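Local atomic coordinates of uncharacterized protein (Cricetid herpesvirus 2, PDB entry 4ZKQ), a protein that binds chemokines and probably serves the virus as a decoy receptor that keeps them from host receptors. Residues Val102-Glu116 with Leu150-Gln162. Numbering follows the deposited sequence.
Sequences VNESDLTVFGPNKEE and LRVPGPDGHLCIQ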
ATOM      1  N   VAL A 102      19.834   3.692 -24.678  1.00 51.91           N
ATOM      2  CA  VAL A 102      19.900   4.015 -23.260  1.00 44.76           C
ATOM      3  C   VAL A 102      20.542   2.847 -22.536  1.00 33.17           C
ATOM      4  O   VAL A 102      20.186   1.690 -22.761  1.00 38.52           O
ATOM      5  CB  VAL A 102      18.502   4.319 -22.676  1.00 45.40           C
ATOM      6  CG1 VAL A 102      18.579   4.557 -21.176  1.00 37.13           C
ATOM      7  CG2 VAL A 102      17.904   5.533 -23.361  1.00 40.00           C
ATOM      8  N   ASN A 103      21.511   3.159 -21.684  1.00 37.33           N
ATOM      9  CA  ASN A 103      22.227   2.140 -20.930  1.00 41.10           C
ATOM     10  C   ASN A 103      21.529   1.886 -19.601  1.00 30.41           C
ATOM     11  O   ASN A 103      20.859   2.771 -19.071  1.00 29.05           O
ATOM     12  CB  ASN A 103      23.680   2.567 -20.691  1.00 41.58           C
ATOM     13  CG  ASN A 103      24.471   2.715 -21.981  1.00 58.47           C
ATOM     14  OD1 ASN A 103      24.431   1.845 -22.851  1.00 50.18           O
ATOM     15  ND2 ASN A 103      25.193   3.824 -22.109  1.00 52.75           N
ATOM     16  N   GLU A 104      21.693   0.678 -19.072  1.00 30.67           N
ATOM     17  CA  GLU A 104      21.161   0.329 -17.758  1.00 32.50           C
ATOM     18  C   GLU A 104      21.624   1.330 -16.703  1.00 33.34           C
ATOM     19  O   GLU A 104      20.894   1.635 -15.760  1.00 25.78           O
ATOM     20  CB  GLU A 104      21.590  -1.090 -17.366  1.00 27.10           C
ATOM     21  CG  GLU A 104      21.037  -2.171 -18.278  1.00 28.53           C
ATOM     22  CD  GLU A 104      21.483  -3.570 -17.898  1.00 28.02           C
ATOM     23  OE1 GLU A 104      22.441  -3.721 -17.106  1.00 32.42           O
ATOM     24  OE2 GLU A 104      20.864  -4.530 -18.399  1.00 32.01           O
ATOM     25  N   SER A 105      22.832   1.854 -16.884  1.00 28.71           N
ATOM     26  CA  SER A 105      23.426   2.782 -15.926  1.00 30.18           C
ATOM     27  C   SER A 105      22.790   4.163 -15.964  1.00 24.72           C
ATOM     28  O   SER A 105      23.039   4.986 -15.086  1.00 24.94           O
ATOM     29  CB  SER A 105      24.928   2.908 -16.187  1.00 41.46           C
ATOM     30  OG  SER A 105      25.568   1.656 -16.021  1.00 46.85           O
ATOM     31  N   ASP A 106      21.976   4.424 -16.980  1.00 23.96           N
ATOM     32  CA  ASP A 106      21.261   5.692 -17.071  1.00 24.29           C
ATOM     33  C   ASP A 106      20.014   5.723 -16.188  1.00 21.69           C
ATOM     34  O   ASP A 106      19.431   6.784 -15.964  1.00 24.54           O
ATOM     35  CB  ASP A 106      20.863   5.970 -18.521  1.00 29.09           C
ATOM     36  CG  ASP A 106      22.052   6.297 -19.400  1.00 35.42           C
ATOM     37  OD1 ASP A 106      22.950   7.036 -18.940  1.00 29.47           O
ATOM     38  OD2 ASP A 106      22.090   5.811 -20.547  1.00 37.38           O
ATOM     39  N   LEU A 107      19.594   4.554 -15.710  1.00 22.84           N
ATOM     40  CA  LEU A 107      18.436   4.456 -14.823  1.00 19.98           C
ATOM     41  C   LEU A 107      18.848   4.619 -13.371  1.00 17.43           C
ATOM     42  O   LEU A 107      19.753   3.933 -12.902  1.00 19.35           O
ATOM     43  CB  LEU A 107      17.737   3.104 -15.003  1.00 22.61           C
ATOM     44  CG  LEU A 107      16.637   2.742 -14.000  1.00 22.73           C
ATOM     45  CD1 LEU A 107      15.410   3.631 -14.181  1.00 19.52           C
ATOM     46  CD2 LEU A 107      16.272   1.265 -14.129  1.00 19.07           C
ATOM     47  N   THR A 108      18.173   5.513 -12.654  1.00 18.65           N
ATOM     48  CA  THR A 108      18.327   5.577 -11.210  1.00 21.89           C
ATOM     49  C   THR A 108      16.967   5.536 -10.519  1.00 19.99           C
ATOM     50  O   THR A 108      15.935   5.858 -11.113  1.00 18.02           O
ATOM     51  CB  THR A 108      19.084   6.839 -10.773  1.00 22.66           C
ATOM     52  OG1 THR A 108      18.338   8.001 -11.151  1.00 21.58           O
ATOM     53  CG2 THR A 108      20.480   6.881 -11.414  1.00 23.41           C
ATOM     54  N   VAL A 109      16.978   5.127  -9.258  1.00 19.59           N
ATOM     55  CA  VAL A 109      15.771   5.109  -8.458  1.00 16.25           C
ATOM     56  C   VAL A 109      16.107   5.532  -7.052  1.00 17.12           C
ATOM     57  O   VAL A 109      17.247   5.397  -6.612  1.00 16.08           O
ATOM     58  CB  VAL A 109      15.106   3.708  -8.420  1.00 19.34           C
ATOM     59  CG1 VAL A 109      14.891   3.175  -9.815  1.00 18.47           C
ATOM     60  CG2 VAL A 109      15.938   2.718  -7.611  1.00 22.71           C
ATOM     61  N   PHE A 110      15.117   6.060  -6.348  1.00 17.63           N
ATOM     62  CA  PHE A 110      15.261   6.263  -4.921  1.00 20.37           C
ATOM     63  C   PHE A 110      13.931   6.058  -4.224  1.00 17.25           C
ATOM     64  O   PHE A 110      12.875   5.972  -4.849  1.00 16.51           O
ATOM     65  CB  PHE A 110      15.837   7.653  -4.604  1.00 17.70           C
ATOM     66  CG  PHE A 110      15.061   8.808  -5.182  1.00 14.74           C
ATOM     67  CD1 PHE A 110      15.266   9.211  -6.490  1.00 19.54           C
ATOM     68  CD2 PHE A 110      14.167   9.518  -4.404  1.00 14.70           C
ATOM     69  CE1 PHE A 110      14.572  10.283  -7.017  1.00 21.06           C
ATOM     70  CE2 PHE A 110      13.467  10.594  -4.927  1.00 18.37           C
ATOM     71  CZ  PHE A 110      13.674  10.977  -6.233  1.00 18.25           C
ATOM     72  N   GLY A 111      14.003   5.947  -2.910  1.00 14.37           N
ATOM     73  CA  GLY A 111      12.824   5.738  -2.102  1.00 12.18           C
ATOM     74  C   GLY A 111      13.199   5.949  -0.661  1.00 17.20           C
ATOM     75  O   GLY A 111      14.312   6.385  -0.374  1.00 16.93           O
ATOM     76  N   PRO A 112      12.280   5.638   0.255  1.00 15.84           N
ATOM     77  CA  PRO A 112      12.620   5.829   1.660  1.00 15.27           C
ATOM     78  C   PRO A 112      13.739   4.882   2.082  1.00 16.08           C
ATOM     79  O   PRO A 112      13.674   3.685   1.802  1.00 15.23           O
ATOM     80  CB  PRO A 112      11.317   5.508   2.377  1.00 15.10           C
ATOM     81  CG  PRO A 112      10.662   4.482   1.475  1.00 14.67           C
ATOM     82  CD  PRO A 112      10.993   4.939   0.085  1.00 18.01           C
ATOM     83  N   ASN A 113      14.749   5.443   2.737  1.00 15.64           N
ATOM     84  CA  ASN A 113      15.883   4.705   3.287  1.00 20.28           C
ATOM     85  C   ASN A 113      16.932   4.365   2.233  1.00 20.43           C
ATOM     86  O   ASN A 113      17.907   3.683   2.539  1.00 22.74           O
ATOM     87  CB  ASN A 113      15.426   3.409   3.977  1.00 18.67           C
ATOM     88  CG  ASN A 113      16.388   2.952   5.076  1.00 22.80           C
ATOM     89  OD1 ASN A 113      16.894   3.764   5.844  1.00 21.77           O
ATOM     90  ND2 ASN A 113      16.632   1.647   5.157  1.00 21.42           N
ATOM     91  N   LYS A 114      16.753   4.836   1.000  1.00 17.76           N
ATOM     92  CA  LYS A 114      17.687   4.473  -0.069  1.00 15.77           C
ATOM     93  C   LYS A 114      17.900   5.609  -1.057  1.00 25.29           C
ATOM     94  O   LYS A 114      17.009   5.962  -1.822  1.00 22.00           O
ATOM     95  CB  LYS A 114      17.189   3.226  -0.802  1.00 19.56           C
ATOM     96  CG  LYS A 114      18.134   2.688  -1.874  1.00 16.45           C
ATOM     97  CD  LYS A 114      19.487   2.270  -1.318  1.00 20.55           C
ATOM     98  CE  LYS A 114      20.336   1.598  -2.401  1.00 21.19           C
ATOM     99  NZ  LYS A 114      21.805   1.634  -2.127  1.00 19.05           N
ATOM    100  N   GLU A 115      19.114   6.146  -1.044  1.00 17.29           N
ATOM    101  CA  GLU A 115      19.500   7.272  -1.885  1.00 25.32           C
ATOM    102  C   GLU A 115      19.415   6.957  -3.373  1.00 17.52           C
ATOM    103  O   GLU A 115      19.458   5.795  -3.775  1.00 16.30           O
ATOM    104  CB  GLU A 115      20.934   7.699  -1.551  1.00 32.07           C
ATOM    105  CG  GLU A 115      21.992   6.700  -2.042  1.00 33.74           C
ATOM    106  CD  GLU A 115      23.380   6.981  -1.494  1.00 67.95           C
ATOM    107  OE1 GLU A 115      23.599   8.084  -0.948  1.00 56.46           O
ATOM    108  OE2 GLU A 115      24.251   6.092  -1.609  1.00 63.84           O
ATOM    109  N   GLU A 116      19.320   8.005  -4.190  1.00 16.87           N
ATOM    110  CA  GLU A 116      19.328   7.841  -5.639  1.00 16.96           C
ATOM    111  C   GLU A 116      20.540   7.049  -6.088  1.00 19.27           C
ATOM    112  O   GLU A 116      21.674   7.370  -5.745  1.00 21.46           O
ATOM    113  CB  GLU A 116      19.301   9.196  -6.353  1.00 19.83           C
ATOM    114  CG  GLU A 116      19.283   9.037  -7.866  1.00 21.91           C
ATOM    115  CD  GLU A 116      19.338  10.349  -8.615  1.00 25.39           C
ATOM    116  OE1 GLU A 116      19.526  11.412  -7.977  1.00 19.44           O
ATOM    117  OE2 GLU A 116      19.196  10.304  -9.850  1.00 24.11           O
ATOM    118  N   LEU A 150      11.464   6.729 -10.062  1.00 13.99           N
ATOM    119  CA  LEU A 150      12.333   6.224 -11.110  1.00 15.09           C
ATOM    120  C   LEU A 150      12.684   7.360 -12.046  1.00 21.48           C
ATOM    121  O   LEU A 150      11.830   8.186 -12.369  1.00 18.95           O
ATOM    122  CB  LEU A 150      11.666   5.091 -11.888  1.00 17.15           C
ATOM    123  CG  LEU A 150      11.334   3.827 -11.091  1.00 19.63           C
ATOM    124  CD1 LEU A 150       9.983   3.980 -10.424  1.00 21.18           C
ATOM    125  CD2 LEU A 150      11.349   2.631 -12.009  1.00 26.56           C
ATOM    126  N   ARG A 151      13.942   7.400 -12.475  1.00 21.06           N
ATOM    127  CA  ARG A 151      14.406   8.442 -13.384  1.00 27.42           C
ATOM    128  C   ARG A 151      15.260   7.847 -14.491  1.00 19.00           C
ATOM    129  O   ARG A 151      16.098   6.975 -14.255  1.00 20.03           O
ATOM    130  CB  ARG A 151      15.174   9.519 -12.619  1.00 29.24           C
ATOM    131  CG  ARG A 151      14.241  10.507 -11.934  1.00 25.31           C
ATOM    132  CD  ARG A 151      14.955  11.504 -11.052  1.00 32.35           C
ATOM    133  NE  ARG A 151      15.841  12.393 -11.795  1.00 27.95           N
ATOM    134  CZ  ARG A 151      15.445  13.476 -12.455  1.00 30.54           C
ATOM    135  NH1 ARG A 151      14.161  13.818 -12.491  1.00 25.00           N
ATOM    136  NH2 ARG A 151      16.343  14.218 -13.087  1.00 33.11           N
ATOM    137  N   VAL A 152      15.010   8.309 -15.711  1.00 21.25           N
ATOM    138  CA  VAL A 152      15.710   7.808 -16.883  1.00 23.30           C
ATOM    139  C   VAL A 152      15.756   8.940 -17.927  1.00 33.53           C
ATOM    140  O   VAL A 152      14.818   9.734 -18.021  1.00 24.34           O
ATOM    141  CB  VAL A 152      15.018   6.530 -17.426  1.00 28.83           C
ATOM    142  CG1 VAL A 152      13.610   6.838 -17.942  1.00 24.91           C
ATOM    143  CG2 VAL A 152      15.856   5.859 -18.488  1.00 26.04           C
ATOM    144  N   PRO A 153      16.855   9.043 -18.696  1.00 33.51           N
ATOM    145  CA  PRO A 153      17.041  10.272 -19.478  1.00 44.00           C
ATOM    146  C   PRO A 153      16.351  10.288 -20.837  1.00 44.10           C
ATOM    147  O   PRO A 153      15.493   9.449 -21.123  1.00 33.49           O
ATOM    148  CB  PRO A 153      18.569  10.339 -19.669  1.00 43.41           C
ATOM    149  CG  PRO A 153      19.137   9.077 -19.058  1.00 40.43           C
ATOM    150  CD  PRO A 153      17.997   8.132 -18.864  1.00 38.24           C
ATOM    151  N   GLY A 154      16.743  11.268 -21.652  1.00 90.14           N
ATOM    152  CA  GLY A 154      16.331  11.378 -23.043  1.00 48.05           C
ATOM    153  C   GLY A 154      14.831  11.490 -23.200  1.00 53.21           C
ATOM    154  O   GLY A 154      14.115  11.651 -22.208  1.00 49.15           O
ATOM    155  N   PRO A 155      14.350  11.424 -24.453  1.00 46.17           N
ATOM    156  CA  PRO A 155      12.914  11.345 -24.730  1.00 47.14           C
ATOM    157  C   PRO A 155      12.429   9.902 -24.825  1.00 29.73           C
ATOM    158  O   PRO A 155      11.227   9.671 -24.768  1.00 36.89           O
ATOM    159  CB  PRO A 155      12.773  12.060 -26.086  1.00 49.74           C
ATOM    160  CG  PRO A 155      14.198  12.382 -26.547  1.00 39.56           C
ATOM    161  CD  PRO A 155      15.117  11.574 -25.699  1.00 48.10           C
ATOM    162  N   ASP A 156      13.356   8.957 -24.965  1.00 29.77           N
ATOM    163  CA  ASP A 156      13.012   7.558 -25.221  1.00 31.94           C
ATOM    164  C   ASP A 156      13.336   6.631 -24.047  1.00 38.52           C
ATOM    165  O   ASP A 156      13.091   5.426 -24.123  1.00 30.64           O
ATOM    166  CB  ASP A 156      13.744   7.062 -26.472  1.00 42.72           C
ATOM    167  CG  ASP A 156      13.276   7.755 -27.738  1.00 57.93           C
ATOM    168  OD1 ASP A 156      12.054   7.975 -27.883  1.00 58.55           O
ATOM    169  OD2 ASP A 156      14.130   8.081 -28.587  1.00 72.61           O
ATOM    170  N   GLY A 157      13.892   7.189 -22.975  1.00 31.44           N
ATOM    171  CA  GLY A 157      14.273   6.399 -21.814  1.00 39.94           C
ATOM    172  C   GLY A 157      13.127   5.594 -21.225  1.00 26.32           C
ATOM    173  O   GLY A 157      13.287   4.418 -20.900  1.00 23.66           O
ATOM    174  N   HIS A 158      11.965   6.227 -21.094  1.00 25.53           N
ATOM    175  CA  HIS A 158      10.792   5.569 -20.527  1.00 34.38           C
ATOM    176  C   HIS A 158      10.412   4.286 -21.267  1.00 33.89           C
ATOM    177  O   HIS A 158       9.802   3.384 -20.690  1.00 28.46           O
ATOM    178  CB  HIS A 158       9.605   6.527 -20.530  1.00 33.46           C
ATOM    179  CG  HIS A 158       9.051   6.796 -21.894  1.00 37.31           C
ATOM    180  ND1 HIS A 158       9.657   7.657 -22.785  1.00 42.76           N
ATOM    181  CD2 HIS A 158       7.952   6.316 -22.519  1.00 43.85           C
ATOM    182  CE1 HIS A 158       8.951   7.693 -23.904  1.00 41.61           C
ATOM    183  NE2 HIS A 158       7.913   6.890 -23.769  1.00 47.52           N
ATOM    184  N   LEU A 159      10.779   4.200 -22.542  1.00 31.18           N
ATOM    185  CA  LEU A 159      10.412   3.049 -23.363  1.00 30.41           C
ATOM    186  C   LEU A 159      11.173   1.785 -22.984  1.00 28.10           C
ATOM    187  O   LEU A 159      10.836   0.702 -23.451  1.00 26.39           O
ATOM    188  CB  LEU A 159      10.651   3.347 -24.847  1.00 31.88           C
ATOM    189  CG  LEU A 159       9.837   4.484 -25.466  1.00 36.67           C
ATOM    190  CD1 LEU A 159      10.281   4.717 -26.896  1.00 41.04           C
ATOM    191  CD2 LEU A 159       8.349   4.177 -25.419  1.00 37.85           C
ATOM    192  N   CYS A 160      12.203   1.918 -22.152  1.00 24.70           N
ATOM    193  CA  CYS A 160      12.985   0.755 -21.733  1.00 24.09           C
ATOM    194  C   CYS A 160      12.363   0.043 -20.520  1.00 21.18           C
ATOM    195  O   CYS A 160      12.714  -1.095 -20.218  1.00 23.69           O
ATOM    196  CB  CYS A 160      14.422   1.171 -21.412  1.00 29.82           C
ATOM    197  SG  CYS A 160      15.280   2.031 -22.775  1.00 30.77           S
ATOM    198  N   ILE A 161      11.442   0.712 -19.832  1.00 20.24           N
ATOM    199  CA  ILE A 161      10.809   0.122 -18.653  1.00 21.90           C
ATOM    200  C   ILE A 161       9.397  -0.350 -18.997  1.00 17.53           C
ATOM    201  O   ILE A 161       8.476   0.452 -19.079  1.00 21.46           O
ATOM    202  CB  ILE A 161      10.764   1.124 -17.485  1.00 18.21           C
ATOM    203  CG1 ILE A 161      12.173   1.658 -17.192  1.00 22.29           C
ATOM    204  CG2 ILE A 161      10.190   0.457 -16.234  1.00 20.32           C
ATOM    205  CD1 ILE A 161      12.187   2.967 -16.450  1.00 26.56           C
ATOM    206  N   GLN A 162       9.239  -1.655 -19.207  1.00 21.83           N
ATOM    207  CA  GLN A 162       7.948  -2.221 -19.604  1.00 24.86           C
ATOM    208  C   GLN A 162       6.940  -2.236 -18.464  1.00 23.79           C
ATOM    209  O   GLN A 162       5.747  -2.012 -18.670  1.00 19.82           O
ATOM    210  CB  GLN A 162       8.118  -3.647 -20.121  1.00 28.86           C
ATOM    211  CG  GLN A 162       8.475  -3.736 -21.594  1.00 40.42           C
ATOM    212  CD  GLN A 162       9.884  -3.275 -21.872  1.00 42.90           C
ATOM    213  OE1 GLN A 162      10.740  -3.292 -20.987  1.00 52.56           O
ATOM    214  NE2 GLN A 162      10.137  -2.858 -23.106  1.00 60.15           N
TER
HETATM  215  O   HOH W   1      18.826   8.714 -13.958  1.00 22.10           O
HETATM  216  O   HOH W   2      18.631  12.086 -11.676  1.00 31.09           O
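Thr-108 and Arg-151 form an antiparallel hydrogen-bonded pair, Thr-108 N giving to Arg-151 O (3.0 Å) and Arg-151 N to Thr-108 O (2.9 Å); the N-to-C directions of strands 108-111 and 150-152 make an angle of 161°. On one face CG1 of Val-109 lies alongside CG of Leu-150 (3.8 Å). CD1 of Leu-107, a residue that also touches Phe-121 and Phe-136, rests by Arg-151 O and meets CD1 of Ile-161 obliquely (4.0 Å). On the other face Thr-108 and Arg-151 lie side by side. Chi1 of 62° turns OG1 of Thr-108 to the anti lone pair of Glu-116 OE2 (2.8 Å), and a water donating to this OE2 accepts from Arg-151 NE, in the guanidinium plane at its edge. Glu-116 OE1 takes the amide of Met-259, and Arg-151 NH1 and NH2 bind the carbonyls of Leu-65 and Leu-66, so all three guanidinium nitrogens have partners. The Asp-106 side chain crosses Pro-153 at about a right angle, CB on CG (3.6 Å). Val-102 sets CB on SG of Cys-160, disulfide-bonded to Cys-96, and CG1 on CG2 of Val-152 (4.0 Å). In this β-sandwich, edge strand 108-111 completes a four-stranded antiparallel sheet facing a seven-stranded one.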